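Local structure of NigD-like protein (Bacteroides vulgatus ATCC 8482, 3K6O) at residues Ala150-Arg155 with Lys185-Leu190. The protein is of unknown function but belongs to the NigD-like family, which pairs an OB domain with a beta sandwich, and is probably an exported lipoprotein. Sequence-based numbering, arbitrary orientation.
Sequences AHLELR and KGIKVL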
ATOM      1  N   ALA A 150       5.176 -11.158  12.868  1.00 35.07           N
ATOM      2  CA  ALA A 150       5.691  -9.814  12.870  1.00 34.59           C
ATOM      3  C   ALA A 150       4.685  -8.940  13.607  1.00 34.04           C
ATOM      4  O   ALA A 150       3.505  -9.031  13.338  1.00 34.03           O
ATOM      5  CB  ALA A 150       5.844  -9.316  11.428  1.00 34.40           C
ATOM      6  N   HIS A 151       5.167  -8.069  14.492  1.00 32.81           N
ATOM      7  CA  HIS A 151       4.344  -7.090  15.168  1.00 32.41           C
ATOM      8  C   HIS A 151       4.735  -5.634  14.819  1.00 31.30           C
ATOM      9  O   HIS A 151       5.840  -5.170  15.138  1.00 31.29           O
ATOM     10  CB  HIS A 151       4.436  -7.311  16.676  1.00 32.02           C
ATOM     11  CG  HIS A 151       4.004  -8.672  17.105  1.00 34.59           C
ATOM     12  ND1 HIS A 151       2.769  -8.922  17.673  1.00 36.48           N
ATOM     13  CD2 HIS A 151       4.641  -9.870  17.044  1.00 36.46           C
ATOM     14  CE1 HIS A 151       2.675 -10.209  17.957  1.00 37.38           C
ATOM     15  NE2 HIS A 151       3.792 -10.808  17.584  1.00 36.36           N
ATOM     16  N   LEU A 152       3.810  -4.944  14.156  1.00 30.30           N
ATOM     17  CA  LEU A 152       3.968  -3.559  13.680  1.00 29.59           C
ATOM     18  C   LEU A 152       2.788  -2.720  14.162  1.00 29.43           C
ATOM     19  O   LEU A 152       1.695  -3.264  14.524  1.00 29.31           O
ATOM     20  CB  LEU A 152       4.019  -3.526  12.143  1.00 28.09           C
ATOM     21  CG  LEU A 152       5.134  -4.325  11.509  1.00 30.32           C
ATOM     22  CD1 LEU A 152       5.018  -4.385   9.959  1.00 27.69           C
ATOM     23  CD2 LEU A 152       6.525  -3.882  11.978  1.00 27.61           C
ATOM     24  N   GLU A 153       2.960  -1.396  14.134  1.00 29.59           N
ATOM     25  CA  GLU A 153       1.856  -0.530  14.523  1.00 29.29           C
ATOM     26  C   GLU A 153       1.691   0.575  13.533  1.00 29.57           C
ATOM     27  O   GLU A 153       2.665   1.127  13.041  1.00 29.83           O
ATOM     28  CB  GLU A 153       2.055   0.040  15.939  1.00 29.24           C
ATOM     29  CG  GLU A 153       2.515  -0.980  16.996  1.00 31.16           C
ATOM     30  CD  GLU A 153       2.588  -0.381  18.415  1.00 31.92           C
ATOM     31  OE1 GLU A 153       2.231   0.819  18.558  1.00 31.24           O
ATOM     32  OE2 GLU A 153       3.018  -1.107  19.353  1.00 31.73           O
ATOM     33  N   LEU A 154       0.448   0.896  13.229  1.00 29.27           N
ATOM     34  CA  LEU A 154       0.155   2.049  12.411  1.00 29.73           C
ATOM     35  C   LEU A 154      -0.103   3.210  13.357  1.00 29.50           C
ATOM     36  O   LEU A 154      -0.898   3.086  14.270  1.00 29.90           O
ATOM     37  CB  LEU A 154      -1.087   1.850  11.552  1.00 30.14           C
ATOM     38  CG  LEU A 154      -1.063   1.243  10.155  1.00 34.34           C
ATOM     39  CD1 LEU A 154      -2.536   1.304   9.671  1.00 38.39           C
ATOM     40  CD2 LEU A 154      -0.104   1.940   9.187  1.00 32.73           C
ATOM     41  N   ARG A 155       0.571   4.322  13.115  1.00 29.15           N
ATOM     42  CA  ARG A 155       0.503   5.489  13.959  1.00 29.86           C
ATOM     43  C   ARG A 155       0.087   6.682  13.093  1.00 29.62           C
ATOM     44  O   ARG A 155       0.788   7.025  12.136  1.00 30.37           O
ATOM     45  CB  ARG A 155       1.877   5.715  14.604  1.00 29.69           C
ATOM     46  CG  ARG A 155       2.333   4.579  15.518  1.00 29.88           C
ATOM     47  CD  ARG A 155       1.343   4.441  16.684  1.00 32.21           C
ATOM     48  NE  ARG A 155       1.841   3.638  17.816  1.00 32.88           N
ATOM     49  CZ  ARG A 155       2.322   4.115  18.959  1.00 30.74           C
ATOM     50  NH1 ARG A 155       2.416   5.419  19.204  1.00 33.15           N
ATOM     51  NH2 ARG A 155       2.662   3.263  19.903  1.00 32.16           N
ATOM     52  N   LYS A 185       5.097 -16.440  10.564  1.00 35.01           N
ATOM     53  CA  LYS A 185       3.772 -17.043  10.489  1.00 35.06           C
ATOM     54  C   LYS A 185       2.718 -16.058   9.962  1.00 33.80           C
ATOM     55  O   LYS A 185       1.617 -16.474   9.565  1.00 31.90           O
ATOM     56  CB  LYS A 185       3.342 -17.507  11.878  1.00 35.72           C
ATOM     57  CG  LYS A 185       4.063 -18.741  12.406  1.00 40.68           C
ATOM     58  CD  LYS A 185       3.419 -19.167  13.767  1.00 45.46           C
ATOM     59  CE  LYS A 185       4.112 -20.391  14.397  1.00 48.95           C
ATOM     60  NZ  LYS A 185       3.228 -21.169  15.378  1.00 51.77           N
ATOM     61  N   GLY A 186       3.045 -14.763  10.013  1.00 32.93           N
ATOM     62  CA  GLY A 186       2.129 -13.707   9.572  1.00 32.69           C
ATOM     63  C   GLY A 186       2.484 -12.362  10.181  1.00 32.09           C
ATOM     64  O   GLY A 186       3.548 -12.198  10.732  1.00 32.06           O
ATOM     65  N   ILE A 187       1.581 -11.405  10.081  1.00 32.05           N
ATOM     66  CA  ILE A 187       1.826 -10.072  10.567  1.00 32.62           C
ATOM     67  C   ILE A 187       0.625  -9.591  11.351  1.00 32.05           C
ATOM     68  O   ILE A 187      -0.514  -9.888  11.003  1.00 33.24           O
ATOM     69  CB  ILE A 187       2.173  -9.128   9.404  1.00 34.12           C
ATOM     70  CG1 ILE A 187       2.525  -7.754   9.874  1.00 34.89           C
ATOM     71  CG2 ILE A 187       1.011  -8.946   8.402  1.00 33.11           C
ATOM     72  CD1 ILE A 187       2.905  -6.892   8.622  1.00 39.42           C
ATOM     73  N   LYS A 188       0.902  -8.883  12.430  1.00 31.34           N
ATOM     74  CA  LYS A 188      -0.119  -8.271  13.282  1.00 30.90           C
ATOM     75  C   LYS A 188       0.116  -6.770  13.296  1.00 29.91           C
ATOM     76  O   LYS A 188       1.245  -6.321  13.525  1.00 30.31           O
ATOM     77  CB  LYS A 188      -0.026  -8.834  14.683  1.00 30.86           C
ATOM     78  CG  LYS A 188      -0.308 -10.329  14.766  1.00 33.71           C
ATOM     79  CD  LYS A 188      -0.414 -10.841  16.210  1.00 35.55           C
ATOM     80  CE  LYS A 188      -0.838 -12.342  16.265  1.00 37.43           C
ATOM     81  NZ  LYS A 188      -0.851 -12.892  17.667  1.00 36.64           N
ATOM     82  N   VAL A 189      -0.930  -6.006  13.008  1.00 29.27           N
ATOM     83  CA  VAL A 189      -0.849  -4.574  12.893  1.00 29.89           C
ATOM     84  C   VAL A 189      -1.823  -3.863  13.857  1.00 29.91           C
ATOM     85  O   VAL A 189      -3.036  -4.036  13.754  1.00 29.45           O
ATOM     86  CB  VAL A 189      -1.138  -4.092  11.457  1.00 31.19           C
ATOM     87  CG1 VAL A 189      -1.017  -2.529  11.365  1.00 30.33           C
ATOM     88  CG2 VAL A 189      -0.187  -4.790  10.453  1.00 29.24           C
ATOM     89  N   LEU A 190      -1.277  -3.085  14.789  1.00 29.72           N
ATOM     90  CA  LEU A 190      -2.085  -2.376  15.774  1.00 30.34           C
ATOM     91  C   LEU A 190      -2.559  -1.035  15.226  1.00 30.11           C
ATOM     92  O   LEU A 190      -1.772  -0.270  14.643  1.00 29.40           O
ATOM     93  CB  LEU A 190      -1.306  -2.121  17.080  1.00 31.26           C
ATOM     94  CG  LEU A 190      -1.259  -3.240  18.126  1.00 33.78           C
ATOM     95  CD1 LEU A 190      -0.154  -2.975  19.153  1.00 32.52           C
ATOM     96  CD2 LEU A 190      -2.622  -3.439  18.862  1.00 34.62           C
TER
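On the polar face of two parallel strands, E153 lies alongside L190, both side chains pointing the same way. From its base outward, the CB of E153 lies against the O (4.1 Å) and CB of L190; CG rests about equally near L190 CB and CD1; the carboxylate carbon CD comes 3.8 Å from L190 CD1. At the tip the oxygens divide their work: OE2 skirts that methyl and takes a hydrogen bond from N139, while OE1 is gripped side-on by NE and NH2 of R155, the latter a salt bridge at 2.8 Å. OE1 lies in the guanidinium plane and accepts both bonds, and with N139 on OE2 the carboxylate is held at both oxygens. Replacing E153 by alanine is likely to leave R155 without this acidic partner and N139 without its acceptor, and to uncover one flank of L190.

One pair back, CD of K188 lies 3.6 Å from CE1 of H151; the lysine's methylenes run beside the imidazole, a long chain suited to lining the ring while its amine reaches on. With CG anti to the carbonyl carbon (chi1 -63°) and the rest extended, K188 carries that amine to a salt bridge with D147, which also binds NE2 of H151; one aspartate thus ties both residues together.

Between the backbones, five hydrogen bonds alternate in parallel fashion, from A150 N to G186 O through to L154 N to L190 O; the bond from L152 N to K188 O is almost straight at 178°. The reverse face is apolar, as suits a sandwich interior: small A150 sits against I187 CG1, L152 CD1 meets I187 CD1 at 3.5 Å, and L154 packs across V189 CG1. Strands 133-139 and 199-204 flank the pair, each antiparallel to its neighbour, while M111 of strand 107-113 covers both L154 and V189, and I108 adds to the cover on L154, within the C-terminal beta sandwich domain.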